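Local coordinates for protein putative cytidylyltransferase (Burkholderia pseudomallei, PDB 5X9Q) that probably transfers an adenylyl group from ATP to D-glycero-beta-D-manno-heptose 1-phosphate, giving ADP-heptose and diphosphate in heptose biosynthesis, at residues L66-M78 and P86-A98. Sequence-based numbering, arbitrary orientation.
Sequences LIVGVNSDASVRM and PINVQEDRMALLA
Arg93 reaches from helix 90-98 to the C-terminal end of strand 65-71 and clasps Asn71 O end-on with both terminal nitrogens, NH1 at 2.9 Å and NH2 at 2.8 Å. The carbonyl oxygen lies close to the guanidinium plane, and both bonds are bent because two N-H groups converge on one oxygen. Arg93 NH2 also forms a salt bridge to Asp73 OD1 (2.9 Å), arriving from above the carboxylate plane; the two flat groups are turned 52° apart. A bend at chi3 (-77°) brings Arg93 NE back to Asn88 O, just ahead of its own helix, while NH1 has a further acceptor in Val44 O.

Asp73 OD1 also takes a weak bond from Gln90 N at the first turn of helix 90-98. The extended Gln90 side chain lies against Ser72, its OE1 3.2 Å from Ser72 CB. Ser72 OG, in turn, caps helix 73-76 by accepting from Ser75 N.

Apolar contacts continue on both sides of this polar cluster. Val70 CG2 meets Leu97 CD1 at 3.5 Å, and Met94 CG sits against Val70 CB; beyond the strand end, Val76 CG1 rests against Pro86 CD.

Strand and helix run nearly antiparallel (159°): helix 90-98 lies in the beta-alpha-beta crossover to neighbouring parallel strand 105-109, whose Val106 touches Val70, Met94 and Leu97. With NE, NH1 and NH2 all engaged, the guanidinium's rotation is fixed; it joins the end of strand 65-71, the start of helix 73-76 and the loop before helix 90-98, and its charge probably stabilises the Asp73 carboxylate.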
ATOM      1  N   LEU A  66       1.355 -12.703  -9.100  1.00 22.92           N
ATOM      2  CA  LEU A  66       2.036 -12.690  -7.821  1.00 22.02           C
ATOM      3  C   LEU A  66       1.136 -13.124  -6.695  1.00 26.28           C
ATOM      4  O   LEU A  66       0.130 -12.470  -6.404  1.00 22.15           O
ATOM      5  CB  LEU A  66       2.587 -11.307  -7.513  1.00 22.08           C
ATOM      6  CG  LEU A  66       3.223 -11.176  -6.127  1.00 21.03           C
ATOM      7  CD1 LEU A  66       4.417 -12.129  -5.951  1.00 24.27           C
ATOM      8  CD2 LEU A  66       3.611  -9.714  -5.796  1.00 21.03           C
ATOM      9  N   ILE A  67       1.551 -14.197  -6.027  1.00 25.05           N
ATOM     10  CA  ILE A  67       0.843 -14.733  -4.876  1.00 23.65           C
ATOM     11  C   ILE A  67       1.644 -14.460  -3.606  1.00 21.76           C
ATOM     12  O   ILE A  67       2.853 -14.703  -3.559  1.00 20.30           O
ATOM     13  CB  ILE A  67       0.606 -16.263  -5.034  1.00 25.94           C
ATOM     14  CG1 ILE A  67      -0.051 -16.570  -6.380  1.00 22.16           C
ATOM     15  CG2 ILE A  67      -0.205 -16.809  -3.874  1.00 20.08           C
ATOM     16  CD1 ILE A  67      -0.323 -18.035  -6.613  1.00 23.03           C
ATOM     17  N   VAL A  68       0.975 -13.957  -2.573  1.00 24.03           N
ATOM     18  CA  VAL A  68       1.617 -13.723  -1.283  1.00 21.21           C
ATOM     19  C   VAL A  68       1.012 -14.634  -0.197  1.00 24.48           C
ATOM     20  O   VAL A  68      -0.206 -14.681  -0.013  1.00 22.79           O
ATOM     21  CB  VAL A  68       1.486 -12.257  -0.871  1.00 25.48           C
ATOM     22  CG1 VAL A  68       2.333 -11.980   0.354  1.00 26.32           C
ATOM     23  CG2 VAL A  68       1.920 -11.355  -2.033  1.00 26.20           C
ATOM     24  N   GLY A  69       1.860 -15.402   0.479  1.00 22.97           N
ATOM     25  CA  GLY A  69       1.433 -16.235   1.590  1.00 21.67           C
ATOM     26  C   GLY A  69       1.612 -15.517   2.918  1.00 25.29           C
ATOM     27  O   GLY A  69       2.667 -14.925   3.196  1.00 24.65           O
ATOM     28  N   VAL A  70       0.583 -15.554   3.750  1.00 22.97           N
ATOM     29  CA  VAL A  70       0.641 -14.778   4.991  1.00 29.62           C
ATOM     30  C   VAL A  70       0.450 -15.647   6.232  1.00 26.29           C
ATOM     31  O   VAL A  70      -0.594 -16.293   6.404  1.00 27.92           O
ATOM     32  CB  VAL A  70      -0.404 -13.668   4.984  1.00 27.94           C
ATOM     33  CG1 VAL A  70      -0.340 -12.876   6.277  1.00 27.64           C
ATOM     34  CG2 VAL A  70      -0.175 -12.769   3.780  1.00 23.11           C
ATOM     35  N   ASN A  71       1.468 -15.669   7.083  1.00 24.51           N
ATOM     36  CA  ASN A  71       1.404 -16.438   8.320  1.00 31.01           C
ATOM     37  C   ASN A  71       0.149 -16.113   9.136  1.00 31.21           C
ATOM     38  O   ASN A  71      -0.116 -14.939   9.443  1.00 28.51           O
ATOM     39  CB  ASN A  71       2.648 -16.158   9.171  1.00 28.34           C
ATOM     40  CG  ASN A  71       3.937 -16.479   8.448  1.00 32.61           C
ATOM     41  OD1 ASN A  71       4.357 -15.755   7.530  1.00 28.69           O
ATOM     42  ND2 ASN A  71       4.602 -17.541   8.886  1.00 30.05           N
ATOM     43  N   SER A  72      -0.568 -17.161   9.542  1.00 33.09           N
ATOM     44  CA  SER A  72      -1.664 -17.024  10.512  1.00 37.39           C
ATOM     45  C   SER A  72      -1.089 -16.557  11.827  1.00 35.50           C
ATOM     46  O   SER A  72       0.124 -16.665  12.060  1.00 34.07           O
ATOM     47  CB  SER A  72      -2.406 -18.340  10.749  1.00 33.10           C
ATOM     48  OG  SER A  72      -1.635 -19.178  11.600  1.00 39.77           O
ATOM     49  N   ASP A  73      -1.961 -16.052  12.690  1.00 38.55           N
ATOM     50  CA  ASP A  73      -1.520 -15.516  13.973  1.00 44.53           C
ATOM     51  C   ASP A  73      -0.825 -16.594  14.811  1.00 47.67           C
ATOM     52  O   ASP A  73       0.250 -16.342  15.379  1.00 50.09           O
ATOM     53  CB  ASP A  73      -2.717 -14.929  14.736  1.00 40.77           C
ATOM     54  CG  ASP A  73      -3.366 -13.749  13.999  1.00 49.10           C
ATOM     55  OD1 ASP A  73      -2.625 -12.951  13.374  1.00 44.30           O
ATOM     56  OD2 ASP A  73      -4.623 -13.643  14.014  1.00 50.21           O
ATOM     57  N   ALA A  74      -1.404 -17.790  14.852  1.00 39.08           N
ATOM     58  CA  ALA A  74      -0.805 -18.897  15.585  1.00 44.81           C
ATOM     59  C   ALA A  74       0.566 -19.203  14.982  1.00 50.09           C
ATOM     60  O   ALA A  74       1.568 -19.275  15.693  1.00 56.06           O
ATOM     61  CB  ALA A  74      -1.700 -20.122  15.530  1.00 44.11           C
ATOM     62  N   SER A  75       0.600 -19.377  13.661  1.00 46.92           N
ATOM     63  CA  SER A  75       1.838 -19.657  12.947  1.00 46.01           C
ATOM     64  C   SER A  75       2.936 -18.638  13.249  1.00 45.36           C
ATOM     65  O   SER A  75       4.091 -19.007  13.462  1.00 40.09           O
ATOM     66  CB  SER A  75       1.583 -19.717  11.439  1.00 41.66           C
ATOM     67  OG  SER A  75       2.802 -19.728  10.715  1.00 35.76           O
ATOM     68  N   VAL A  76       2.601 -17.350  13.232  1.00 49.07           N
ATOM     69  CA  VAL A  76       3.600 -16.313  13.497  1.00 48.11           C
ATOM     70  C   VAL A  76       4.176 -16.528  14.888  1.00 55.52           C
ATOM     71  O   VAL A  76       5.347 -16.259  15.157  1.00 58.60           O
ATOM     72  CB  VAL A  76       2.991 -14.902  13.409  1.00 49.53           C
ATOM     73  CG1 VAL A  76       4.023 -13.855  13.797  1.00 54.37           C
ATOM     74  CG2 VAL A  76       2.456 -14.642  12.008  1.00 44.61           C
ATOM     75  N   ARG A  77       3.354 -17.029  15.777  1.00 55.09           N
ATOM     76  CA  ARG A  77       3.786 -17.286  17.131  1.00 64.92           C
ATOM     77  C   ARG A  77       4.817 -18.380  17.153  1.00 64.39           C
ATOM     78  O   ARG A  77       5.456 -18.612  18.161  1.00 63.50           O
ATOM     79  CB  ARG A  77       2.602 -17.766  17.958  1.00 66.13           C
ATOM     80  CG  ARG A  77       2.247 -16.893  19.136  1.00 67.48           C
ATOM     81  CD  ARG A  77       0.780 -17.049  19.467  1.00 66.46           C
ATOM     82  NE  ARG A  77      -0.007 -15.966  18.912  1.00 68.36           N
ATOM     83  CZ  ARG A  77      -1.267 -16.081  18.525  1.00 66.11           C
ATOM     84  NH1 ARG A  77      -1.889 -15.038  18.030  1.00 64.87           N
ATOM     85  NH2 ARG A  77      -1.908 -17.231  18.632  1.00 64.75           N
ATOM     86  N   MET A  78       4.984 -19.056  16.033  1.00 63.98           N
ATOM     87  CA  MET A  78       5.941 -20.181  16.014  1.00 57.44           C
ATOM     88  C   MET A  78       7.439 -19.767  15.941  1.00 65.11           C
ATOM     89  O   MET A  78       8.309 -20.584  16.244  1.00 73.15           O
ATOM     90  CB  MET A  78       5.509 -21.308  15.070  1.00 60.36           C
ATOM     91  CG  MET A  78       4.310 -22.104  15.562  1.00 54.61           C
ATOM     92  SD  MET A  78       3.781 -23.364  14.384  1.00 66.33           S
ATOM     93  CE  MET A  78       2.356 -24.043  15.232  1.00 59.13           C
ATOM     94  N   PRO A  86       2.055 -10.573  16.382  1.00 55.06           N
ATOM     95  CA  PRO A  86       1.842  -9.472  15.448  1.00 50.72           C
ATOM     96  C   PRO A  86       0.711  -8.627  15.990  1.00 42.11           C
ATOM     97  O   PRO A  86      -0.256  -9.158  16.535  1.00 44.46           O
ATOM     98  CB  PRO A  86       1.405 -10.183  14.168  1.00 47.38           C
ATOM     99  CG  PRO A  86       0.755 -11.435  14.644  1.00 44.52           C
ATOM    100  CD  PRO A  86       1.515 -11.847  15.873  1.00 45.80           C
ATOM    101  N   ILE A  87       0.837  -7.318  15.848  1.00 40.84           N
ATOM    102  CA  ILE A  87      -0.188  -6.393  16.364  1.00 40.06           C
ATOM    103  C   ILE A  87      -1.473  -6.288  15.538  1.00 43.04           C
ATOM    104  O   ILE A  87      -2.441  -5.646  15.946  1.00 44.15           O
ATOM    105  CB  ILE A  87       0.388  -4.976  16.555  1.00 42.48           C
ATOM    106  CG1 ILE A  87       0.716  -4.345  15.200  1.00 53.17           C
ATOM    107  CG2 ILE A  87       1.624  -5.018  17.441  1.00 49.82           C
ATOM    108  CD1 ILE A  87       0.962  -2.854  15.265  1.00 64.02           C
ATOM    109  N   ASN A  88      -1.460  -6.925  14.378  1.00 40.67           N
ATOM    110  CA  ASN A  88      -2.546  -6.949  13.458  1.00 35.54           C
ATOM    111  C   ASN A  88      -2.842  -8.381  13.262  1.00 35.24           C
ATOM    112  O   ASN A  88      -1.957  -9.235  13.203  1.00 37.80           O
ATOM    113  CB  ASN A  88      -2.144  -6.307  12.131  1.00 37.22           C
ATOM    114  CG  ASN A  88      -2.389  -4.811  12.110  1.00 35.67           C
ATOM    115  OD1 ASN A  88      -3.437  -4.336  12.550  1.00 34.81           O
ATOM    116  ND2 ASN A  88      -1.423  -4.059  11.597  1.00 35.50           N
ATOM    117  N   VAL A  89      -4.142  -8.650  13.200  1.00 32.30           N
ATOM    118  CA  VAL A  89      -4.658  -9.990  13.023  1.00 34.55           C
ATOM    119  C   VAL A  89      -4.476 -10.371  11.568  1.00 38.76           C
ATOM    120  O   VAL A  89      -4.504  -9.521  10.678  1.00 37.59           O
ATOM    121  CB  VAL A  89      -6.140 -10.086  13.433  1.00 36.03           C
ATOM    122  CG1 VAL A  89      -6.290  -9.865  14.930  1.00 36.84           C
ATOM    123  CG2 VAL A  89      -6.972  -9.080  12.653  1.00 35.94           C
ATOM    124  N   GLN A  90      -4.283 -11.659  11.338  1.00 33.66           N
ATOM    125  CA  GLN A  90      -4.079 -12.172   9.996  1.00 37.27           C
ATOM    126  C   GLN A  90      -5.009 -11.700   8.889  1.00 35.53           C
ATOM    127  O   GLN A  90      -4.631 -11.733   7.716  1.00 36.68           O
ATOM    128  CB  GLN A  90      -4.236 -13.689   9.967  1.00 32.04           C
ATOM    129  CG  GLN A  90      -3.644 -14.352   8.732  1.00 36.42           C
ATOM    130  CD  GLN A  90      -4.075 -15.801   8.618  1.00 41.62           C
ATOM    131  OE1 GLN A  90      -4.605 -16.378   9.573  1.00 47.33           O
ATOM    132  NE2 GLN A  90      -3.800 -16.414   7.475  1.00 34.44           N
ATOM    133  N   GLU A  91      -6.219 -11.261   9.240  1.00 30.71           N
ATOM    134  CA  GLU A  91      -7.165 -10.883   8.189  1.00 38.87           C
ATOM    135  C   GLU A  91      -6.785  -9.464   7.801  1.00 35.96           C
ATOM    136  O   GLU A  91      -6.830  -9.091   6.639  1.00 36.90           O
ATOM    137  CB  GLU A  91      -8.629 -10.930   8.616  1.00 47.86           C
ATOM    138  CG  GLU A  91      -9.568 -10.647   7.428  1.00 58.32           C
ATOM    139  CD  GLU A  91     -10.984 -10.295   7.856  1.00 80.90           C
ATOM    140  OE1 GLU A  91     -11.427 -10.771   8.928  1.00 88.69           O
ATOM    141  OE2 GLU A  91     -11.640  -9.510   7.134  1.00 76.85           O
ATOM    142  N   ASP A  92      -6.376  -8.688   8.785  1.00 33.01           N
ATOM    143  CA  ASP A  92      -5.970  -7.327   8.532  1.00 36.60           C
ATOM    144  C   ASP A  92      -4.655  -7.250   7.778  1.00 31.67           C
ATOM    145  O   ASP A  92      -4.526  -6.444   6.860  1.00 32.74           O
ATOM    146  CB  ASP A  92      -5.906  -6.565   9.860  1.00 33.25           C
ATOM    147  CG  ASP A  92      -7.291  -6.181  10.364  1.00 37.04           C
ATOM    148  OD1 ASP A  92      -8.296  -6.694   9.806  1.00 39.91           O
ATOM    149  OD2 ASP A  92      -7.380  -5.384  11.325  1.00 44.52           O
ATOM    150  N   ARG A  93      -3.700  -8.110   8.133  1.00 29.91           N
ATOM    151  CA  ARG A  93      -2.421  -8.130   7.438  1.00 30.37           C
ATOM    152  C   ARG A  93      -2.628  -8.539   5.992  1.00 28.78           C
ATOM    153  O   ARG A  93      -2.035  -7.949   5.099  1.00 28.79           O
ATOM    154  CB  ARG A  93      -1.436  -9.066   8.124  1.00 28.34           C
ATOM    155  CG  ARG A  93      -0.913  -8.510   9.428  1.00 31.03           C
ATOM    156  CD  ARG A  93       0.093  -9.440  10.074  1.00 31.86           C
ATOM    157  NE  ARG A  93      -0.543 -10.583  10.719  1.00 30.74           N
ATOM    158  CZ  ARG A  93      -0.263 -11.851  10.431  1.00 33.04           C
ATOM    159  NH1 ARG A  93       0.638 -12.141   9.498  1.00 29.18           N
ATOM    160  NH2 ARG A  93      -0.891 -12.834  11.068  1.00 33.67           N
ATOM    161  N   MET A  94      -3.540  -9.478   5.764  1.00 27.15           N
ATOM    162  CA  MET A  94      -3.828  -9.943   4.417  1.00 26.35           C
ATOM    163  C   MET A  94      -4.580  -8.884   3.618  1.00 31.59           C
ATOM    164  O   MET A  94      -4.310  -8.703   2.431  1.00 27.40           O
ATOM    165  CB  MET A  94      -4.640 -11.232   4.461  1.00 28.47           C
ATOM    166  CG  MET A  94      -3.850 -12.401   4.996  1.00 30.64           C
ATOM    167  SD  MET A  94      -4.875 -13.857   5.222  1.00 31.92           S
ATOM    168  CE  MET A  94      -5.226 -14.315   3.518  1.00 30.35           C
ATOM    169  N   ALA A  95      -5.515  -8.186   4.264  1.00 29.75           N
ATOM    170  CA  ALA A  95      -6.272  -7.139   3.578  1.00 29.85           C
ATOM    171  C   ALA A  95      -5.371  -6.009   3.047  1.00 28.23           C
ATOM    172  O   ALA A  95      -5.560  -5.541   1.910  1.00 28.21           O
ATOM    173  CB  ALA A  95      -7.355  -6.581   4.500  1.00 27.61           C
ATOM    174  N   LEU A  96      -4.393  -5.581   3.847  1.00 29.51           N
ATOM    175  CA  LEU A  96      -3.457  -4.545   3.417  1.00 27.22           C
ATOM    176  C   LEU A  96      -2.744  -4.968   2.157  1.00 27.03           C
ATOM    177  O   LEU A  96      -2.672  -4.204   1.198  1.00 31.12           O
ATOM    178  CB  LEU A  96      -2.426  -4.251   4.497  1.00 31.67           C
ATOM    179  CG  LEU A  96      -2.627  -3.002   5.319  1.00 32.23           C
ATOM    180  CD1 LEU A  96      -2.173  -1.825   4.515  1.00 36.96           C
ATOM    181  CD2 LEU A  96      -4.095  -2.894   5.649  1.00 35.16           C
ATOM    182  N   LEU A  97      -2.227  -6.195   2.152  1.00 29.80           N
ATOM    183  CA  LEU A  97      -1.543  -6.724   0.976  1.00 23.17           C
ATOM    184  C   LEU A  97      -2.455  -6.712  -0.244  1.00 24.12           C
ATOM    185  O   LEU A  97      -2.034  -6.352  -1.355  1.00 23.79           O
ATOM    186  CB  LEU A  97      -1.045  -8.140   1.269  1.00 27.89           C
ATOM    187  CG  LEU A  97       0.135  -8.094   2.241  1.00 28.89           C
ATOM    188  CD1 LEU A  97       0.373  -9.408   2.949  1.00 22.95           C
ATOM    189  CD2 LEU A  97       1.376  -7.691   1.461  1.00 25.53           C
ATOM    190  N   ALA A  98      -3.716  -7.085  -0.052  1.00 21.64           N
ATOM    191  CA  ALA A  98      -4.631  -7.166  -1.179  1.00 23.80           C
ATOM    192  C   ALA A  98      -4.891  -5.792  -1.793  1.00 26.81           C
ATOM    193  O   ALA A  98      -5.192  -5.687  -2.982  1.00 30.13           O
ATOM    194  CB  ALA A  98      -5.940  -7.822  -0.758  1.00 22.85           C
TER